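Local coordinates for protein DnaJ homolog subfamily C member 27-A (Xenopus laevis, PDB 6JMG) that binds GTP together with magnesium as a Rab-like small GTPase fused to a J domain, and is possibly involved in regulating the MEK/ERK pathway, at residues 71-75 with 76-80; 226-230 with 231-235; 238-241 with 242-246. One frame throughout, in Å; residues are numbered along the deposited sequence.

Contact 1: residues 71-75 with 76-80; sequences DMAGH and PFFYE. With GTP (guanosine-5'-triphosphate), chain C.
His75 folds its ring back over the start of the 3-10 turn at Pro76 and Phe77, and each part of its side chain meets something different. CB leads the side chain past the peptide link to Pro76, and CG lies close to the proline CD. That same CD sits above one face of the imidazole, 3.6 Å from the ring centroid and displaced toward the rim, a CH-pi contact. At the ring edge ND1 accepts a hydrogen bond from Phe77 N (2.8 Å); the donor lies nearly in the ring plane, which fixes how the imidazole is turned. The neighbouring CE1 rests against Phe77 CB at 3.4 Å. Because CG is anti to the backbone N (chi1 -168°), the ring lies on the carbonyl side, where the next two residues can reach it.

The main chain closes the turn as well: Phe78 N donates to His75 O (3.1 Å). Phe78 then sends its ring back to the loop, CD2 packing on the methyl of Ala73 at 3.6 Å in an oblique approach, and Arg82 binds the carbonyl of Ala73.

On the nucleotide side, Gly74 N gives a hydrogen bond of 2.9 Å to O2G of GTP, and Asp71 OD2 is hydrogen-bonded to the hydroxyl of Ser30, a magnesium ligand. Asp71 to Gly74 form the DxxG motif at the start of switch II, with its glycine amide on the gamma-phosphate, as in other GTP-bound small GTPases; His75 occupies the position that is usually glutamine in Ras and Rab proteins.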
loop_
_atom_site.group_PDB
_atom_site.type_symbol
_atom_site.label_atom_id
_atom_site.label_comp_id
_atom_site.label_asym_id
_atom_site.label_seq_id
_atom_site.Cartn_x
_atom_site.Cartn_y
_atom_site.Cartn_z
ATOM N N ASP A 71 -11.377 13.137 -2.916
ATOM C CA ASP A 71 -12.211 12.154 -3.589
ATOM C C ASP A 71 -11.904 12.256 -5.073
ATOM O O ASP A 71 -12.172 13.297 -5.682
ATOM C CB ASP A 71 -13.675 12.440 -3.266
ATOM C CG ASP A 71 -14.640 11.582 -4.061
ATOM O OD1 ASP A 71 -14.248 10.516 -4.566
ATOM O OD2 ASP A 71 -15.808 11.989 -4.183
ATOM N N MET A 72 -11.300 11.205 -5.650
ATOM C CA MET A 72 -10.806 11.296 -7.021
ATOM C C MET A 72 -11.849 10.802 -8.010
ATOM O O MET A 72 -12.657 9.922 -7.710
ATOM C CB MET A 72 -9.511 10.485 -7.234
ATOM C CG MET A 72 -8.346 10.732 -6.236
ATOM S SD MET A 72 -6.716 10.063 -6.742
ATOM C CE MET A 72 -7.072 8.418 -7.127
ATOM N N ALA A 73 -11.778 11.346 -9.221
ATOM C CA ALA A 73 -12.637 10.924 -10.313
ATOM C C ALA A 73 -12.045 9.680 -10.955
ATOM O O ALA A 73 -10.833 9.593 -11.166
ATOM C CB ALA A 73 -12.761 12.051 -11.331
ATOM N N GLY A 74 -12.895 8.704 -11.252
ATOM C CA GLY A 74 -12.392 7.413 -11.699
ATOM C C GLY A 74 -12.209 7.273 -13.199
ATOM O O GLY A 74 -11.515 6.374 -13.673
ATOM N N HIS A 75 -12.868 8.124 -13.957
ATOM C CA HIS A 75 -12.740 8.084 -15.400
ATOM C C HIS A 75 -11.287 8.331 -15.815
ATOM O O HIS A 75 -10.611 9.190 -15.239
ATOM C CB HIS A 75 -13.669 9.134 -16.017
ATOM C CG HIS A 75 -13.834 8.990 -17.491
ATOM N ND1 HIS A 75 -12.826 9.290 -18.380
ATOM C CD2 HIS A 75 -14.875 8.551 -18.234
ATOM C CE1 HIS A 75 -13.242 9.060 -19.609
ATOM N NE2 HIS A 75 -14.482 8.612 -19.549
ATOM N N PRO A 76 -10.763 7.571 -16.776
ATOM C CA PRO A 76 -9.352 7.755 -17.181
ATOM C C PRO A 76 -9.046 9.125 -17.763
ATOM O O PRO A 76 -7.886 9.563 -17.703
ATOM C CB PRO A 76 -9.136 6.651 -18.225
ATOM C CG PRO A 76 -10.510 6.301 -18.700
ATOM C CD PRO A 76 -11.429 6.495 -17.522
ATOM N N PHE A 77 -10.044 9.824 -18.313
ATOM C CA PHE A 77 -9.817 11.175 -18.820
ATOM C C PHE A 77 -9.142 12.057 -17.777
ATOM O O PHE A 77 -8.404 12.984 -18.127
ATOM C CB PHE A 77 -11.153 11.783 -19.270
ATOM C CG PHE A 77 -11.068 13.241 -19.668
ATOM C CD1 PHE A 77 -11.137 14.255 -18.712
ATOM C CD2 PHE A 77 -10.945 13.598 -21.000
ATOM C CE1 PHE A 77 -11.064 15.584 -19.078
ATOM C CE2 PHE A 77 -10.879 14.924 -21.370
ATOM C CZ PHE A 77 -10.926 15.919 -20.406
ATOM N N PHE A 78 -9.392 11.797 -16.493
ATOM C CA PHE A 78 -8.875 12.615 -15.408
ATOM C C PHE A 78 -7.559 12.098 -14.849
ATOM O O PHE A 78 -7.156 12.515 -13.751
ATOM C CB PHE A 78 -9.921 12.728 -14.304
ATOM C CG PHE A 78 -11.121 13.529 -14.703
ATOM C CD1 PHE A 78 -11.002 14.883 -14.989
ATOM C CD2 PHE A 78 -12.366 12.930 -14.816
ATOM C CE1 PHE A 78 -12.102 15.617 -15.372
ATOM C CE2 PHE A 78 -13.469 13.668 -15.197
ATOM C CZ PHE A 78 -13.340 15.010 -15.472
ATOM N N TYR A 79 -6.862 11.244 -15.603
ATOM C CA TYR A 79 -5.555 10.754 -15.180
ATOM C C TYR A 79 -4.629 11.900 -14.780
ATOM O O TYR A 79 -4.049 11.901 -13.684
ATOM C CB TYR A 79 -4.948 9.936 -16.315
ATOM C CG TYR A 79 -3.525 9.521 -16.091
ATOM C CD1 TYR A 79 -3.194 8.643 -15.066
ATOM C CD2 TYR A 79 -2.512 9.990 -16.911
ATOM C CE1 TYR A 79 -1.890 8.248 -14.857
ATOM C CE2 TYR A 79 -1.205 9.600 -16.717
ATOM C CZ TYR A 79 -0.895 8.729 -15.687
ATOM O OH TYR A 79 0.413 8.345 -15.490
ATOM N N GLU A 80 -4.498 12.902 -15.659
ATOM C CA GLU A 80 -3.545 13.980 -15.420
ATOM C C GLU A 80 -3.980 14.873 -14.266
ATOM O O GLU A 80 -3.132 15.466 -13.587
ATOM C CB GLU A 80 -3.363 14.805 -16.689
ATOM C CG GLU A 80 -2.558 14.096 -17.770
ATOM C CD GLU A 80 -3.434 13.322 -18.753
ATOM O OE1 GLU A 80 -4.620 13.057 -18.434
ATOM O OE2 GLU A 80 -2.938 12.988 -19.853
HETATM P PG GTP C . -16.923 8.824 -10.239
HETATM O O1G GTP C . -16.797 10.008 -9.305
HETATM O O2G GTP C . -15.612 8.097 -10.405
HETATM O O3G GTP C . -17.403 9.307 -11.596
HETATM O O3B GTP C . -17.925 7.687 -9.670
HETATM P PB GTP C . -18.031 7.294 -8.112
HETATM O O1B GTP C . -17.077 6.182 -7.765
HETATM O O2B GTP C . -17.813 8.442 -7.155
HETATM O O3A GTP C . -19.516 6.682 -8.011
HETATM P PA GTP C . -20.696 7.405 -7.199
HETATM O O1A GTP C . -20.410 7.497 -5.720
HETATM O O2A GTP C . -20.991 8.768 -7.751
HETATM O "O5'" GTP C . -21.879 6.393 -7.541
HETATM C "C5'" GTP C . -22.161 6.080 -8.884
HETATM C "C4'" GTP C . -23.619 5.640 -8.955
HETATM O "O4'" GTP C . -23.739 4.437 -8.246
HETATM C "C3'" GTP C . -24.591 6.591 -8.303
HETATM O "O3'" GTP C . -25.737 6.493 -9.090
HETATM C "C2'" GTP C . -24.923 6.001 -6.953
HETATM O "O2'" GTP C . -26.261 6.176 -6.546
HETATM C "C1'" GTP C . -24.722 4.541 -7.220
HETATM N N9 GTP C . -24.247 3.837 -6.030
HETATM C C8 GTP C . -23.147 4.143 -5.268
HETATM N N7 GTP C . -23.039 3.208 -4.286
HETATM C C5 GTP C . -24.051 2.322 -4.418
HETATM C C6 GTP C . -24.403 1.191 -3.698
HETATM O O6 GTP C . -23.750 0.837 -2.719
HETATM N N1 GTP C . -25.494 0.446 -4.095
HETATM C C2 GTP C . -26.239 0.822 -5.186
HETATM N N2 GTP C . -27.291 0.091 -5.526
HETATM N N3 GTP C . -25.889 1.953 -5.905
HETATM C C4 GTP C . -24.815 2.692 -5.521
#

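Contact 2: residues 226-230 with 231-235; sequences PGATR and DEVNK
Thr229 O receives two backbone N-H groups of the first helical turn: Val233 N at 3.1 Å, in a fairly straight bond (160°), and, in a weak bent bond, Glu232 N. The N-H of Glu232 is shared between this carbonyl and the threonine hydroxyl, since it also makes the capping bond to Thr229 OG1, whose modelled length is too short to be trusted. OG1 sits between the backbone N and the carbonyl carbon of its own residue (chi1 89°), and this brings the hydroxyl over the end of the helix.

Glu232 returns the bond with its carboxylate: the chain runs extended beyond CG and crosses the threonine side chain at about a right angle, so that OE1 comes back to Thr229 N at 2.9 Å, a weak bond. This reciprocal pair is a capping box, with Thr229 as N-cap of helix 230-244, the second helix of the J domain. The carboxylate lies against the threonine methyl as well, and OE1 also approaches the CB of Ala228.

Ala228 CB packs on Val233 CG1 at 4.0 Å; Val233 continues onto Leu268 and Leu269 of helix 254-278, which pairs with this helix in the J domain. The next carbonyl, Arg230 O, accepts Asn234 N at 2.9 Å, an ordinary helical bond. The side chains of Arg230 and Asn234 run side by side in the same direction, Arg230 CG lying 3.7 Å from Asn234 ND2, with the guanidinium and amide planes 60° apart. The other end of that amide, Asn234 OD1, is held by Arg265 NE.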
loop_
_atom_site.group_PDB
_atom_site.type_symbol
_atom_site.label_atom_id
_atom_site.label_comp_id
_atom_site.label_asym_id
_atom_site.label_seq_id
_atom_site.Cartn_x
_atom_site.Cartn_y
_atom_site.Cartn_z
ATOM N N PRO A 226 31.359 -11.779 -9.936
ATOM C CA PRO A 226 32.310 -10.675 -10.122
ATOM C C PRO A 226 32.167 -10.071 -11.514
ATOM O O PRO A 226 31.932 -10.772 -12.503
ATOM C CB PRO A 226 33.678 -11.335 -9.917
ATOM C CG PRO A 226 33.401 -12.512 -9.031
ATOM C CD PRO A 226 32.010 -12.989 -9.387
ATOM N N GLY A 227 32.286 -8.755 -11.574
ATOM C CA GLY A 227 32.088 -8.031 -12.810
ATOM C C GLY A 227 30.680 -7.524 -13.003
ATOM O O GLY A 227 30.234 -7.373 -14.147
ATOM N N ALA A 228 29.973 -7.230 -11.918
ATOM C CA ALA A 228 28.587 -6.792 -11.961
ATOM C C ALA A 228 28.568 -5.268 -11.932
ATOM O O ALA A 228 29.367 -4.653 -11.225
ATOM C CB ALA A 228 27.807 -7.369 -10.781
ATOM N N THR A 229 27.721 -4.658 -12.763
ATOM C CA THR A 229 27.429 -3.231 -12.639
ATOM C C THR A 229 27.180 -2.832 -11.188
ATOM O O THR A 229 26.636 -3.599 -10.389
ATOM C CB THR A 229 26.210 -2.819 -13.473
ATOM O OG1 THR A 229 25.020 -2.974 -12.686
ATOM C CG2 THR A 229 26.102 -3.639 -14.726
ATOM N N ARG A 230 27.572 -1.599 -10.862
ATOM C CA ARG A 230 27.013 -0.921 -9.693
ATOM C C ARG A 230 25.491 -1.007 -9.677
ATOM O O ARG A 230 24.884 -1.174 -8.614
ATOM C CB ARG A 230 27.465 0.547 -9.650
ATOM C CG ARG A 230 26.443 1.508 -9.021
ATOM C CD ARG A 230 27.092 2.686 -8.273
ATOM N NE ARG A 230 28.014 3.440 -9.123
ATOM C CZ ARG A 230 27.665 4.491 -9.865
ATOM N NH1 ARG A 230 26.407 4.927 -9.859
ATOM N NH2 ARG A 230 28.574 5.108 -10.612
ATOM N N ASP A 231 24.851 -0.905 -10.841
ATOM C CA ASP A 231 23.393 -0.925 -10.829
ATOM C C ASP A 231 22.868 -2.313 -10.489
ATOM O O ASP A 231 21.787 -2.441 -9.899
ATOM C CB ASP A 231 22.836 -0.449 -12.169
ATOM C CG ASP A 231 21.364 -0.068 -12.084
ATOM O OD1 ASP A 231 20.923 0.416 -11.015
ATOM O OD2 ASP A 231 20.640 -0.274 -13.081
ATOM N N GLU A 232 23.627 -3.361 -10.815
ATOM C CA GLU A 232 23.184 -4.700 -10.451
ATOM C C GLU A 232 23.383 -4.984 -8.972
ATOM O O GLU A 232 22.512 -5.594 -8.344
ATOM C CB GLU A 232 23.900 -5.752 -11.290
ATOM C CG GLU A 232 23.495 -5.701 -12.729
ATOM C CD GLU A 232 24.528 -6.300 -13.632
ATOM O OE1 GLU A 232 25.613 -6.673 -13.136
ATOM O OE2 GLU A 232 24.264 -6.362 -14.847
ATOM N N VAL A 233 24.495 -4.535 -8.381
ATOM C CA VAL A 233 24.640 -4.802 -6.957
ATOM C C VAL A 233 23.663 -3.934 -6.179
ATOM O O VAL A 233 23.118 -4.366 -5.152
ATOM C CB VAL A 233 26.089 -4.604 -6.472
ATOM C CG1 VAL A 233 27.095 -5.212 -7.436
ATOM C CG2 VAL A 233 26.351 -3.215 -6.292
ATOM N N ASN A 234 23.346 -2.746 -6.692
ATOM C CA ASN A 234 22.279 -1.956 -6.084
ATOM C C ASN A 234 20.971 -2.715 -6.091
ATOM O O ASN A 234 20.264 -2.749 -5.084
ATOM C CB ASN A 234 22.114 -0.620 -6.792
ATOM C CG ASN A 234 23.080 0.407 -6.283
ATOM O OD1 ASN A 234 23.692 0.233 -5.215
ATOM N ND2 ASN A 234 23.255 1.472 -7.047
ATOM N N LYS A 235 20.629 -3.341 -7.221
ATOM C CA LYS A 235 19.302 -3.932 -7.298
ATOM C C LYS A 235 19.239 -5.276 -6.598
ATOM O O LYS A 235 18.202 -5.617 -6.018
ATOM C CB LYS A 235 18.851 -4.072 -8.756
ATOM C CG LYS A 235 18.752 -2.752 -9.553
ATOM C CD LYS A 235 17.823 -1.639 -8.966
ATOM C CE LYS A 235 16.672 -2.098 -8.051
ATOM N NZ LYS A 235 15.784 -0.966 -7.633
#

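Contact 3: residues 238-241 with 242-246; sequences RKLA and VLLHP
Arg238 to Ala241 meet Val242 to His245 through a local helical contact, the last turns of helix 230-244 in the J domain, just where the chain leaves the helix for the His-Pro-Asp motif formed by His245, Pro246 and Asp247. In J-domain proteins this tripeptide sits in the loop between the second and third helices and is needed to stimulate Hsp70; here that role can only be inferred from the family.

Successive i to i+4 bonds hold the turns together: Val242 N to Arg238 O at 3.0 Å, Leu243 N to Lys239 O at 3.2 Å and Leu244 N to Leu240 O at 2.8 Å. The last of the series, His245 N to Ala241 O, is weak, in keeping with a residue that has already left helical geometry.

Among the side chains, Leu240 and Leu244 both hold CG opposite their own carbonyl carbon (chi1 -77° and -61°). One turn apart, they therefore point the same way and lie alongside each other, with Leu240 CD2 4.2 Å from Leu244 CD1. They share a buried face: Leu240 packs on Val261 and Leu244 on Ala257, both of helix 254-278, while Leu244 also meets Ile209 and Ile212 of helix 203-213. Leu243 brings its CD2 to 4.4 Å from Leu240 CD2 and extends toward helix 203-213, where it touches Glu204 and Ser208. On the exposed flank the CG2 methyl of Val242 rests 3.3 Å from Lys239 O.

At the exit, His245 ND1 is hydrogen-bonded to Asp247 N and the imidazole meets the ring of Phe258, while His245 CB stays 3.3 Å from Ala241 O.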
loop_
_atom_site.group_PDB
_atom_site.type_symbol
_atom_site.label_atom_id
_atom_site.label_comp_id
_atom_site.label_asym_id
_atom_site.label_seq_id
_atom_site.Cartn_x
_atom_site.Cartn_y
_atom_site.Cartn_z
ATOM N N ARG A 238 18.748 -4.112 -2.830
ATOM C CA ARG A 238 17.467 -3.619 -2.335
ATOM C C ARG A 238 16.463 -4.752 -2.157
ATOM O O ARG A 238 15.584 -4.659 -1.292
ATOM C CB ARG A 238 16.888 -2.544 -3.257
ATOM C CG ARG A 238 17.924 -1.676 -3.913
ATOM C CD ARG A 238 17.420 -0.327 -4.390
ATOM N NE ARG A 238 18.574 0.517 -4.695
ATOM C CZ ARG A 238 18.854 1.038 -5.883
ATOM N NH1 ARG A 238 18.049 0.818 -6.903
ATOM N NH2 ARG A 238 19.948 1.776 -6.043
ATOM N N LYS A 239 16.610 -5.860 -2.887
ATOM C CA LYS A 239 15.614 -6.903 -2.681
ATOM C C LYS A 239 15.885 -7.677 -1.403
ATOM O O LYS A 239 14.940 -8.092 -0.721
ATOM C CB LYS A 239 15.572 -7.857 -3.878
ATOM C CG LYS A 239 14.840 -7.293 -5.080
ATOM C CD LYS A 239 15.119 -8.072 -6.351
ATOM C CE LYS A 239 16.487 -8.724 -6.336
ATOM N NZ LYS A 239 16.902 -9.173 -7.699
ATOM N N LEU A 240 17.156 -7.772 -1.016
ATOM C CA LEU A 240 17.505 -8.323 0.285
ATOM C C LEU A 240 17.162 -7.352 1.414
ATOM O O LEU A 240 16.689 -7.771 2.475
ATOM C CB LEU A 240 18.993 -8.667 0.301
ATOM C CG LEU A 240 19.360 -9.950 -0.441
ATOM C CD1 LEU A 240 20.873 -10.110 -0.598
ATOM C CD2 LEU A 240 18.754 -11.145 0.277
ATOM N N ALA A 241 17.376 -6.053 1.204
ATOM C CA ALA A 241 17.043 -5.080 2.238
ATOM C C ALA A 241 15.560 -5.098 2.582
ATOM O O ALA A 241 15.194 -5.012 3.764
ATOM C CB ALA A 241 17.475 -3.679 1.817
ATOM N N VAL A 242 14.685 -5.142 1.575
ATOM C CA VAL A 242 13.257 -5.209 1.905
ATOM C C VAL A 242 12.921 -6.545 2.551
ATOM O O VAL A 242 12.000 -6.638 3.368
ATOM C CB VAL A 242 12.362 -4.942 0.681
ATOM C CG1 VAL A 242 12.856 -3.732 -0.080
ATOM C CG2 VAL A 242 12.275 -6.164 -0.203
ATOM N N LEU A 243 13.665 -7.595 2.206
ATOM C CA LEU A 243 13.371 -8.913 2.741
ATOM C C LEU A 243 13.806 -9.022 4.198
ATOM O O LEU A 243 13.078 -9.577 5.026
ATOM C CB LEU A 243 14.067 -9.975 1.878
ATOM C CG LEU A 243 13.766 -11.455 2.135
ATOM C CD1 LEU A 243 12.291 -11.775 1.874
ATOM C CD2 LEU A 243 14.663 -12.316 1.263
ATOM N N LEU A 244 14.952 -8.436 4.545
ATOM C CA LEU A 244 15.632 -8.760 5.789
ATOM C C LEU A 244 15.683 -7.637 6.811
ATOM O O LEU A 244 16.219 -7.850 7.905
ATOM C CB LEU A 244 17.061 -9.186 5.497
ATOM C CG LEU A 244 17.208 -10.403 4.624
ATOM C CD1 LEU A 244 18.669 -10.609 4.409
ATOM C CD2 LEU A 244 16.582 -11.586 5.307
ATOM N N HIS A 245 15.177 -6.460 6.501
ATOM C CA HIS A 245 15.352 -5.355 7.421
ATOM C C HIS A 245 14.709 -5.745 8.772
ATOM O O HIS A 245 13.629 -6.311 8.769
ATOM C CB HIS A 245 14.734 -4.075 6.879
ATOM C CG HIS A 245 15.090 -2.865 7.683
ATOM N ND1 HIS A 245 14.558 -2.626 8.931
ATOM C CD2 HIS A 245 15.957 -1.854 7.440
ATOM C CE1 HIS A 245 15.069 -1.508 9.414
ATOM N NE2 HIS A 245 15.910 -1.017 8.525
ATOM N N PRO A 246 15.428 -5.523 9.878
ATOM C CA PRO A 246 14.881 -5.998 11.183
ATOM C C PRO A 246 13.569 -5.339 11.594
ATOM O O PRO A 246 12.880 -5.878 12.470
ATOM C CB PRO A 246 16.007 -5.644 12.174
ATOM C CG PRO A 246 17.190 -5.235 11.357
ATOM C CD PRO A 246 16.721 -4.862 9.998
#

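How the contacts relate
Contacts 2 and 3 are successive parts of one helix, 230-244: contact 2 caps its beginning and contact 3 carries it to its end, with centres about 17 Å apart. Both set side chains against helix 254-278, so that one helix pair of the J domain joins the capping box to the His-Pro-Asp turn. Contact 1 belongs instead to the GTP pocket of the GTPase domain, whereas contacts 2 and 3 lie away from the nucleotide and magnesium. Its centre is about 39 Å from that of contact 2 and about 34 Å from that of contact 3; the nearest atoms are about 20 Å and 21 Å apart, respectively. Contacts 1 and 3 lie on opposite sides of the chain's centre.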